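PDB 5HAL: MoaF-like domain-containing protein from Burkholderia vietnamiensis, which is of unknown function but forms a calycin-type beta-barrel of the kind that often holds small ligands, with a beta-lactamase role no more than putative. Local coordinates for residues Glu77-Thr82 with Thr99-Asp104; Gly57-Thr62 with Ile73-Ala78; Asp87-Gly92 with Gly110-Val115. All blocks are in the same frame, centred on the assembly; numbering follows the deposited sequence. Where two conformers were deposited one is given.

How the contacts relate
From the N terminus, contact 2 comes first. It closes the hairpin of strands 56-67 and 70-76, pairing 57-62 with 73-78. Contact 1 opens where contact 2 ends, sharing E77 and A78, and ties the loop 77-82 to the loop 99-104. Contact 3 opens at D87, inside the span closed by contact 1. It closes only at 110-115, so contacts 1 and 3 cross along the chain. Their centres are about 24 Å apart, on opposite sides of the chain's centre. Contact 3 brings the end of strand 82-88 and its following turn to the last strand, 105-114. All three lie on one antiparallel barrel, contact 1 joining loops at its end, and contacts 2 and 3 touch through I73.

Contact 1: residues Glu77-Thr82 with Thr99-Asp104; sequences EADRAT and TAASLD
T82 OG1 sits between its backbone N and carbonyl carbon (chi1 64°), while T99 OG1 lies anti to its carbonyl carbon (chi1 -55°). These torsions bring both hydroxyls to one side, with the side chains alongside each other and pointing the same way. T82 OG1 lies 3.4 Å from T99 CB. Water 2 bridges the hydroxyls, 2.8 Å from T82 OG1 and equally close to T99 OG1. Behind them the backbones form an antiparallel hydrogen-bonded pair. T82 N donates to T99 O, and T99 N donates to T82 O at 2.9 Å. A81 CA makes a CA-H...O contact with T99 O, and the A81 methyl packs beside the backbone of A100 and A101.

Further out, D79 O touches A101 CB at 3.4 Å. Water 1 donates to D79 OD2 at 2.7 Å and accepts from A101 N at 3.0 Å, so a carboxylate and a backbone N-H meet through solvent. The other oxygen, D79 OD1, takes A81 N at 3.1 Å in an Asx turn, from 48° above the carboxylate plane. That bond helps fix the carboxylate.

Each loop contains a type I turn, E77 to R80 and A100 to L103. Q76 NE2 bonds to R80 O. The loops follow strands 70-76 and 93-99, and T82 and T99 form the end pair of neighbouring strands 82-88 and 93-99.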
loop_
_atom_site.group_PDB
_atom_site.type_symbol
_atom_site.label_atom_id
_atom_site.label_comp_id
_atom_site.label_asym_id
_atom_site.label_seq_id
_atom_site.Cartn_x
_atom_site.Cartn_y
_atom_site.Cartn_z
ATOM N N GLU A 77 10.104 -3.230 3.545
ATOM C CA GLU A 77 9.739 -4.560 3.988
ATOM C C GLU A 77 10.924 -5.219 4.688
ATOM O O GLU A 77 12.047 -4.711 4.664
ATOM C CB GLU A 77 9.244 -5.376 2.781
ATOM C CG GLU A 77 7.717 -5.460 2.742
ATOM C CD GLU A 77 7.122 -5.470 1.360
ATOM O OE1 GLU A 77 7.572 -6.265 0.508
ATOM O OE2 GLU A 77 6.174 -4.694 1.128
ATOM N N ALA A 78 10.662 -6.371 5.316
ATOM C CA ALA A 78 11.686 -7.045 6.105
ATOM C C ALA A 78 12.913 -7.386 5.275
ATOM O O ALA A 78 14.032 -7.377 5.799
ATOM C CB ALA A 78 11.118 -8.317 6.754
ATOM N N ASP A 79 12.743 -7.698 3.989
ATOM C CA ASP A 79 13.909 -8.026 3.181
ATOM C C ASP A 79 14.531 -6.783 2.552
ATOM O O ASP A 79 15.403 -6.915 1.683
ATOM C CB ASP A 79 13.562 -9.088 2.110
ATOM C CG ASP A 79 12.658 -8.545 0.993
ATOM O OD1 ASP A 79 12.111 -7.433 1.124
ATOM O OD2 ASP A 79 12.486 -9.246 -0.027
ATOM N N ARG A 80 14.096 -5.588 2.978
ATOM C CA ARG A 80 14.588 -4.248 2.584
ATOM C C ARG A 80 14.075 -3.798 1.218
ATOM O O ARG A 80 14.514 -2.745 0.716
ATOM C CB ARG A 80 16.123 -4.152 2.637
ATOM C CG ARG A 80 16.691 -4.335 4.083
ATOM C CD ARG A 80 18.188 -4.500 4.086
ATOM N NE ARG A 80 18.583 -5.696 3.350
ATOM C CZ ARG A 80 19.656 -5.788 2.576
ATOM N NH1 ARG A 80 20.469 -4.747 2.417
ATOM N NH2 ARG A 80 19.919 -6.931 1.953
ATOM N N ALA A 81 13.139 -4.525 0.606
ATOM C CA ALA A 81 12.401 -3.971 -0.526
ATOM C C ALA A 81 11.654 -2.717 -0.085
ATOM O O ALA A 81 11.180 -2.636 1.051
ATOM C CB ALA A 81 11.417 -5.008 -1.081
ATOM N N THR A 82 11.554 -1.722 -0.977
ATOM C CA THR A 82 10.869 -0.471 -0.650
ATOM C C THR A 82 9.644 -0.272 -1.531
ATOM O O THR A 82 9.619 -0.676 -2.702
ATOM C CB THR A 82 11.783 0.750 -0.795
ATOM O OG1 THR A 82 12.166 0.903 -2.167
ATOM C CG2 THR A 82 13.027 0.586 0.057
ATOM N N THR A 99 10.695 -1.145 -5.319
ATOM C CA THR A 99 12.076 -1.555 -5.554
ATOM C C THR A 99 12.277 -2.846 -4.773
ATOM O O THR A 99 12.281 -2.829 -3.537
ATOM C CB THR A 99 13.078 -0.485 -5.111
ATOM O OG1 THR A 99 12.783 0.769 -5.749
ATOM C CG2 THR A 99 14.501 -0.913 -5.477
ATOM N N ALA A 100 12.411 -3.961 -5.488
ATOM C CA ALA A 100 12.644 -5.240 -4.830
ATOM C C ALA A 100 14.027 -5.267 -4.191
ATOM O O ALA A 100 14.907 -4.462 -4.518
ATOM C CB ALA A 100 12.512 -6.395 -5.822
ATOM N N ALA A 101 14.223 -6.221 -3.272
ATOM C CA ALA A 101 15.551 -6.411 -2.687
ATOM C C ALA A 101 16.607 -6.656 -3.762
ATOM O O ALA A 101 17.786 -6.341 -3.565
ATOM C CB ALA A 101 15.532 -7.572 -1.691
ATOM N N SER A 102 16.202 -7.206 -4.903
ATOM C CA SER A 102 17.092 -7.404 -6.039
ATOM C C SER A 102 17.400 -6.117 -6.792
ATOM O O SER A 102 18.240 -6.142 -7.705
ATOM C CB SER A 102 16.459 -8.402 -7.006
ATOM O OG SER A 102 15.280 -7.831 -7.548
ATOM N N LEU A 103 16.736 -5.010 -6.449
ATOM C CA LEU A 103 16.845 -3.692 -7.086
ATOM C C LEU A 103 16.119 -3.628 -8.428
ATOM O O LEU A 103 16.250 -2.605 -9.140
ATOM C CB LEU A 103 18.301 -3.239 -7.272
ATOM C CG LEU A 103 19.068 -2.888 -5.989
ATOM C CD1 LEU A 103 20.510 -2.609 -6.306
ATOM C CD2 LEU A 103 18.443 -1.669 -5.365
ATOM N N ASP A 104 15.366 -4.661 -8.812
ATOM C CA ASP A 104 14.376 -4.492 -9.872
ATOM C C ASP A 104 13.362 -3.430 -9.459
ATOM O O ASP A 104 12.848 -3.443 -8.340
ATOM C CB ASP A 104 13.660 -5.810 -10.163
ATOM C CG ASP A 104 14.604 -6.886 -10.659
ATOM O OD1 ASP A 104 15.345 -6.645 -11.628
ATOM O OD2 ASP A 104 14.623 -7.972 -10.059
HETATM O O HOH W 1 12.159 -8.244 -2.566
HETATM O O HOH W 2 10.798 2.163 -4.274
#

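Contact 2: residues Gly57-Thr62 with Ile73-Ala78; sequences GEVEYT and IAWQEA
A74 O receives two groups from the facing strand. T62 N donates a hydrogen bond to it at 3.0 Å, and Y61 CA makes a CA-H...O contact with it at 3.1 Å. The return bond runs from A74 N to T62 O, also 3.0 Å, and I73 CA approaches the same T62 O. T62 and A74 are therefore an antiparallel hydrogen-bonded pair, with T62 OG1 beside the A74 methyl.

Toward G57 the strands separate, and side chains and water join them instead. V59 CG2 lies over one face of W75. It is 3.7 Å from the centroid of the five-membered ring and 17° off the ring normal, a CH-pi contact. W75 CG stands between its backbone N and carbonyl carbon (chi1 67°), which sets the indole beneath the valine. V59 CG1 reaches on to E77 CG. W75 NE1 donates to E77 OE2 at 2.8 Å and nearly straight (170°), with the oxygen in the ring plane and met on the anti side of the carboxylate. This bond helps hold the indole's rotation. At the indole edge sits I73 CG2, which also touches Y61 CD2.

Between the two backbones, water 3 spans the widened gap. It lies 2.6 Å from E60 O and accepts from Q76 N at 2.8 Å.

H85 meets the W75 ring, and Y61 packs edge-to-face with Y36. A 1,2-ethanediol, probably from the crystallisation liquor, lies about 5 Å from the W75 side chain. The arrangement is a beta hairpin of strands 56-67 and 70-76, splayed at one end, within a calycin-type barrel.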
loop_
_atom_site.group_PDB
_atom_site.type_symbol
_atom_site.label_atom_id
_atom_site.label_comp_id
_atom_site.label_asym_id
_atom_site.label_seq_id
_atom_site.Cartn_x
_atom_site.Cartn_y
_atom_site.Cartn_z
ATOM N N GLY A 57 2.570 -9.679 5.611
ATOM C CA GLY A 57 3.573 -8.991 6.400
ATOM C C GLY A 57 2.962 -7.793 7.096
ATOM O O GLY A 57 1.934 -7.255 6.672
ATOM N N GLU A 58 3.599 -7.406 8.193
ATOM C CA GLU A 58 3.295 -6.156 8.871
ATOM C C GLU A 58 4.453 -5.195 8.669
ATOM O O GLU A 58 5.611 -5.559 8.895
ATOM C CB GLU A 58 3.059 -6.370 10.360
ATOM C CG GLU A 58 2.603 -5.103 11.076
ATOM C CD GLU A 58 2.492 -5.271 12.582
ATOM O OE1 GLU A 58 2.810 -6.359 13.095
ATOM O OE2 GLU A 58 2.091 -4.307 13.262
ATOM N N VAL A 59 4.139 -3.967 8.256
ATOM C CA VAL A 59 5.148 -2.942 8.059
ATOM C C VAL A 59 4.791 -1.695 8.858
ATOM O O VAL A 59 3.637 -1.475 9.244
ATOM C CB VAL A 59 5.322 -2.592 6.564
ATOM C CG1 VAL A 59 5.776 -3.831 5.783
ATOM C CG2 VAL A 59 4.021 -2.009 5.970
ATOM N N GLU A 60 5.821 -0.900 9.147
ATOM C CA GLU A 60 5.660 0.487 9.580
ATOM C C GLU A 60 5.674 1.372 8.343
ATOM O O GLU A 60 6.525 1.198 7.475
ATOM C CB GLU A 60 6.798 0.935 10.507
ATOM C CG GLU A 60 7.056 0.094 11.735
ATOM C CD GLU A 60 8.305 -0.764 11.629
ATOM O OE1 GLU A 60 8.298 -1.858 12.237
ATOM O OE2 GLU A 60 9.286 -0.361 10.947
ATOM N N TYR A 61 4.766 2.345 8.276
ATOM C CA TYR A 61 4.727 3.222 7.110
ATOM C C TYR A 61 4.737 4.682 7.544
ATOM O O TYR A 61 4.410 5.018 8.683
ATOM C CB TYR A 61 3.490 2.945 6.230
ATOM C CG TYR A 61 2.186 3.274 6.926
ATOM C CD1 TYR A 61 1.555 2.342 7.742
ATOM C CD2 TYR A 61 1.590 4.529 6.775
ATOM C CE1 TYR A 61 0.354 2.650 8.393
ATOM C CE2 TYR A 61 0.391 4.848 7.426
ATOM C CZ TYR A 61 -0.216 3.911 8.233
ATOM O OH TYR A 61 -1.395 4.233 8.867
ATOM N N THR A 62 5.114 5.546 6.607
ATOM C CA THR A 62 4.894 6.981 6.693
ATOM C C THR A 62 3.796 7.360 5.711
ATOM O O THR A 62 3.532 6.644 4.743
ATOM C CB THR A 62 6.177 7.772 6.369
ATOM O OG1 THR A 62 6.602 7.486 5.022
ATOM C CG2 THR A 62 7.303 7.386 7.342
ATOM N N ILE A 73 2.176 7.100 0.654
ATOM C CA ILE A 73 2.327 6.091 1.699
ATOM C C ILE A 73 3.552 5.254 1.344
ATOM O O ILE A 73 3.639 4.724 0.228
ATOM C CB ILE A 73 1.058 5.228 1.805
ATOM C CG1 ILE A 73 -0.167 6.142 1.975
ATOM C CG2 ILE A 73 1.161 4.202 2.947
ATOM C CD1 ILE A 73 -1.499 5.417 1.923
ATOM N N ALA A 74 4.510 5.154 2.270
ATOM C CA ALA A 74 5.781 4.494 1.968
ATOM C C ALA A 74 6.216 3.607 3.120
ATOM O O ALA A 74 5.948 3.891 4.285
ATOM C CB ALA A 74 6.916 5.500 1.659
ATOM N N TRP A 75 6.903 2.525 2.781
ATOM C CA TRP A 75 7.405 1.613 3.797
ATOM C C TRP A 75 8.524 0.774 3.197
ATOM O O TRP A 75 8.718 0.730 1.979
ATOM C CB TRP A 75 6.291 0.719 4.341
ATOM C CG TRP A 75 5.728 -0.268 3.344
ATOM C CD1 TRP A 75 6.243 -1.497 3.025
ATOM C CD2 TRP A 75 4.526 -0.122 2.567
ATOM N NE1 TRP A 75 5.438 -2.119 2.101
ATOM C CE2 TRP A 75 4.374 -1.301 1.809
ATOM C CE3 TRP A 75 3.556 0.892 2.447
ATOM C CZ2 TRP A 75 3.301 -1.495 0.936
ATOM C CZ3 TRP A 75 2.491 0.702 1.586
ATOM C CH2 TRP A 75 2.369 -0.490 0.839
ATOM N N GLN A 76 9.255 0.099 4.073
ATOM C CA GLN A 76 10.297 -0.826 3.670
ATOM C C GLN A 76 10.017 -2.168 4.326
ATOM O O GLN A 76 9.750 -2.234 5.527
ATOM C CB GLN A 76 11.672 -0.295 4.065
ATOM C CG GLN A 76 12.835 -1.168 3.662
ATOM C CD GLN A 76 14.149 -0.396 3.747
ATOM O OE1 GLN A 76 14.330 0.457 4.629
ATOM N NE2 GLN A 76 15.056 -0.662 2.810
ATOM N N GLU A 77 10.104 -3.230 3.545
ATOM C CA GLU A 77 9.739 -4.560 3.988
ATOM C C GLU A 77 10.924 -5.219 4.688
ATOM O O GLU A 77 12.047 -4.711 4.664
ATOM C CB GLU A 77 9.244 -5.376 2.781
ATOM C CG GLU A 77 7.717 -5.460 2.742
ATOM C CD GLU A 77 7.122 -5.470 1.360
ATOM O OE1 GLU A 77 7.572 -6.265 0.508
ATOM O OE2 GLU A 77 6.174 -4.694 1.128
ATOM N N ALA A 78 10.662 -6.371 5.316
ATOM C CA ALA A 78 11.686 -7.045 6.105
ATOM C C ALA A 78 12.913 -7.386 5.275
ATOM O O ALA A 78 14.032 -7.377 5.799
ATOM C CB ALA A 78 11.118 -8.317 6.754
HETATM O O HOH W 3 8.984 0.636 6.837
HETATM O O HOH W 4 8.384 -1.820 8.379
#

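Contact 3: residues Asp87-Gly92 with Gly110-Val115; sequences DDFAAG and GSLRAV
L112 makes the largest share of this contact, with its branches spread between F89 and D87. L112 was deposited in two conformers, so its methyl contacts hold for one of them. L112 points at 87-92, and CG, anti to the backbone N (chi1 176°), sets the methyls against D87 and F89. CD2 touches F89 CD1 at 3.7 Å. CD1 sits about 4.1 Å above one face of the F89 ring, offset toward the rim. CD1 also rests on the carboxylate of D87, 3.6 Å from D87 CG, where the two side chains cross at about a right angle.

One backbone bond joins the segments. L112 N donates to G92 O at 2.8 Å, approaching from 67° above the carbonyl plane. S111 CA meets the same G92 O at 3.4 Å. G92 has no side chain, so its backbone can lie close against L112.

The turn 89-92 leads from strand 82-88 to strand 93-99 in the antiparallel barrel. Strand 105-114 closes that barrel against strand 22-27, where S111 and R113 bond through the backbone to R26 and E24.

D88 shapes the turn by an Asx motif. D88 OD1 accepts from A90 N at 3.0 Å and from A91 N at the same length. D87 OD2 is hydrogen-bonded with H85 ND1, and OD1 with S94 OG. The F89 ring meets F23 edge-to-face, and lies nearly parallel to the ring of F18.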
loop_
_atom_site.group_PDB
_atom_site.type_symbol
_atom_site.label_atom_id
_atom_site.label_comp_id
_atom_site.label_asym_id
_atom_site.label_seq_id
_atom_site.Cartn_x
_atom_site.Cartn_y
_atom_site.Cartn_z
ATOM N N ASP A 87 -1.890 6.978 -3.241
ATOM C CA ASP A 87 -3.216 6.389 -3.148
ATOM C C ASP A 87 -4.238 7.505 -2.989
ATOM O O ASP A 87 -4.178 8.277 -2.027
ATOM C CB ASP A 87 -3.285 5.398 -1.985
ATOM C CG ASP A 87 -2.541 4.106 -2.284
ATOM O OD1 ASP A 87 -2.107 3.944 -3.440
ATOM O OD2 ASP A 87 -2.397 3.249 -1.382
ATOM N N ASP A 88 -5.159 7.587 -3.944
ATOM C CA ASP A 88 -6.213 8.595 -3.973
ATOM C C ASP A 88 -7.498 7.892 -3.556
ATOM O O ASP A 88 -8.056 7.100 -4.325
ATOM C CB ASP A 88 -6.299 9.198 -5.376
ATOM C CG ASP A 88 -7.413 10.236 -5.537
ATOM O OD1 ASP A 88 -8.362 10.287 -4.733
ATOM O OD2 ASP A 88 -7.333 10.998 -6.519
ATOM N N PHE A 89 -7.961 8.173 -2.331
ATOM C CA PHE A 89 -9.093 7.457 -1.761
ATOM C C PHE A 89 -10.437 7.983 -2.235
ATOM O O PHE A 89 -11.457 7.344 -1.962
ATOM C CB PHE A 89 -9.026 7.502 -0.231
ATOM C CG PHE A 89 -7.873 6.727 0.331
ATOM C CD1 PHE A 89 -8.055 5.442 0.806
ATOM C CD2 PHE A 89 -6.594 7.265 0.332
ATOM C CE1 PHE A 89 -6.990 4.716 1.305
ATOM C CE2 PHE A 89 -5.528 6.550 0.832
ATOM C CZ PHE A 89 -5.727 5.263 1.316
ATOM N N ALA A 90 -10.472 9.121 -2.925
ATOM C CA ALA A 90 -11.734 9.594 -3.486
ATOM C C ALA A 90 -11.960 9.034 -4.885
ATOM O O ALA A 90 -13.046 8.533 -5.190
ATOM C CB ALA A 90 -11.769 11.123 -3.516
ATOM N N ALA A 91 -10.939 9.097 -5.736
ATOM C CA ALA A 91 -11.034 8.519 -7.068
ATOM C C ALA A 91 -10.885 7.006 -7.061
ATOM O O ALA A 91 -11.235 6.362 -8.056
ATOM C CB ALA A 91 -9.972 9.129 -7.984
ATOM N N GLY A 92 -10.377 6.427 -5.976
ATOM C CA GLY A 92 -10.159 4.991 -5.940
ATOM C C GLY A 92 -9.019 4.517 -6.818
ATOM O O GLY A 92 -9.159 3.508 -7.522
ATOM N N GLY A 110 -3.282 1.040 -10.462
ATOM C CA GLY A 110 -4.546 0.351 -10.540
ATOM C C GLY A 110 -5.607 0.983 -9.683
ATOM O O GLY A 110 -5.556 2.174 -9.372
ATOM N N SER A 111 -6.588 0.165 -9.320
ATOM C CA SER A 111 -7.733 0.602 -8.552
ATOM C C SER A 111 -7.474 0.428 -7.061
ATOM O O SER A 111 -6.611 -0.344 -6.638
ATOM C CB SER A 111 -8.973 -0.189 -8.952
ATOM O OG SER A 111 -8.752 -1.565 -8.709
ATOM N N LEU A 112 -8.254 1.159 -6.272
ATOM C CA LEU A 112 -8.206 1.089 -4.818
ATOM C C LEU A 112 -9.630 1.211 -4.305
ATOM O O LEU A 112 -10.340 2.151 -4.664
ATOM C CB LEU A 112 -7.322 2.197 -4.229
ATOM C CG LEU A 112 -7.251 2.320 -2.701
ATOM C CD1 LEU A 112 -5.892 2.856 -2.259
ATOM C CD2 LEU A 112 -8.365 3.199 -2.149
ATOM N N ARG A 113 -10.059 0.256 -3.476
ATOM C CA ARG A 113 -11.421 0.336 -2.957
ATOM C C ARG A 113 -11.496 -0.220 -1.537
ATOM O O ARG A 113 -10.789 -1.167 -1.178
ATOM C CB ARG A 113 -12.422 -0.394 -3.861
ATOM C CG ARG A 113 -12.276 -1.889 -3.854
ATOM C CD ARG A 113 -13.541 -2.593 -4.338
ATOM N NE ARG A 113 -13.491 -4.014 -4.000
ATOM C CZ ARG A 113 -14.158 -4.573 -2.994
ATOM N NH1 ARG A 113 -14.963 -3.842 -2.229
ATOM N NH2 ARG A 113 -14.030 -5.872 -2.761
ATOM N N ALA A 114 -12.370 0.391 -0.740
ATOM C CA ALA A 114 -12.598 -0.033 0.638
ATOM C C ALA A 114 -13.211 -1.427 0.694
ATOM O O ALA A 114 -14.130 -1.745 -0.060
ATOM C CB ALA A 114 -13.522 0.961 1.346
ATOM N N VAL A 115 -12.693 -2.257 1.598
ATOM C CA VAL A 115 -13.195 -3.618 1.825
ATOM C C VAL A 115 -14.192 -3.636 2.982
ATOM O O VAL A 115 -13.989 -2.933 3.970
ATOM C CB VAL A 115 -12.037 -4.601 2.119
ATOM C CG1 VAL A 115 -12.573 -6.002 2.422
ATOM C CG2 VAL A 115 -11.063 -4.634 0.969
ATOM O OXT VAL A 115 -15.201 -4.349 2.978
#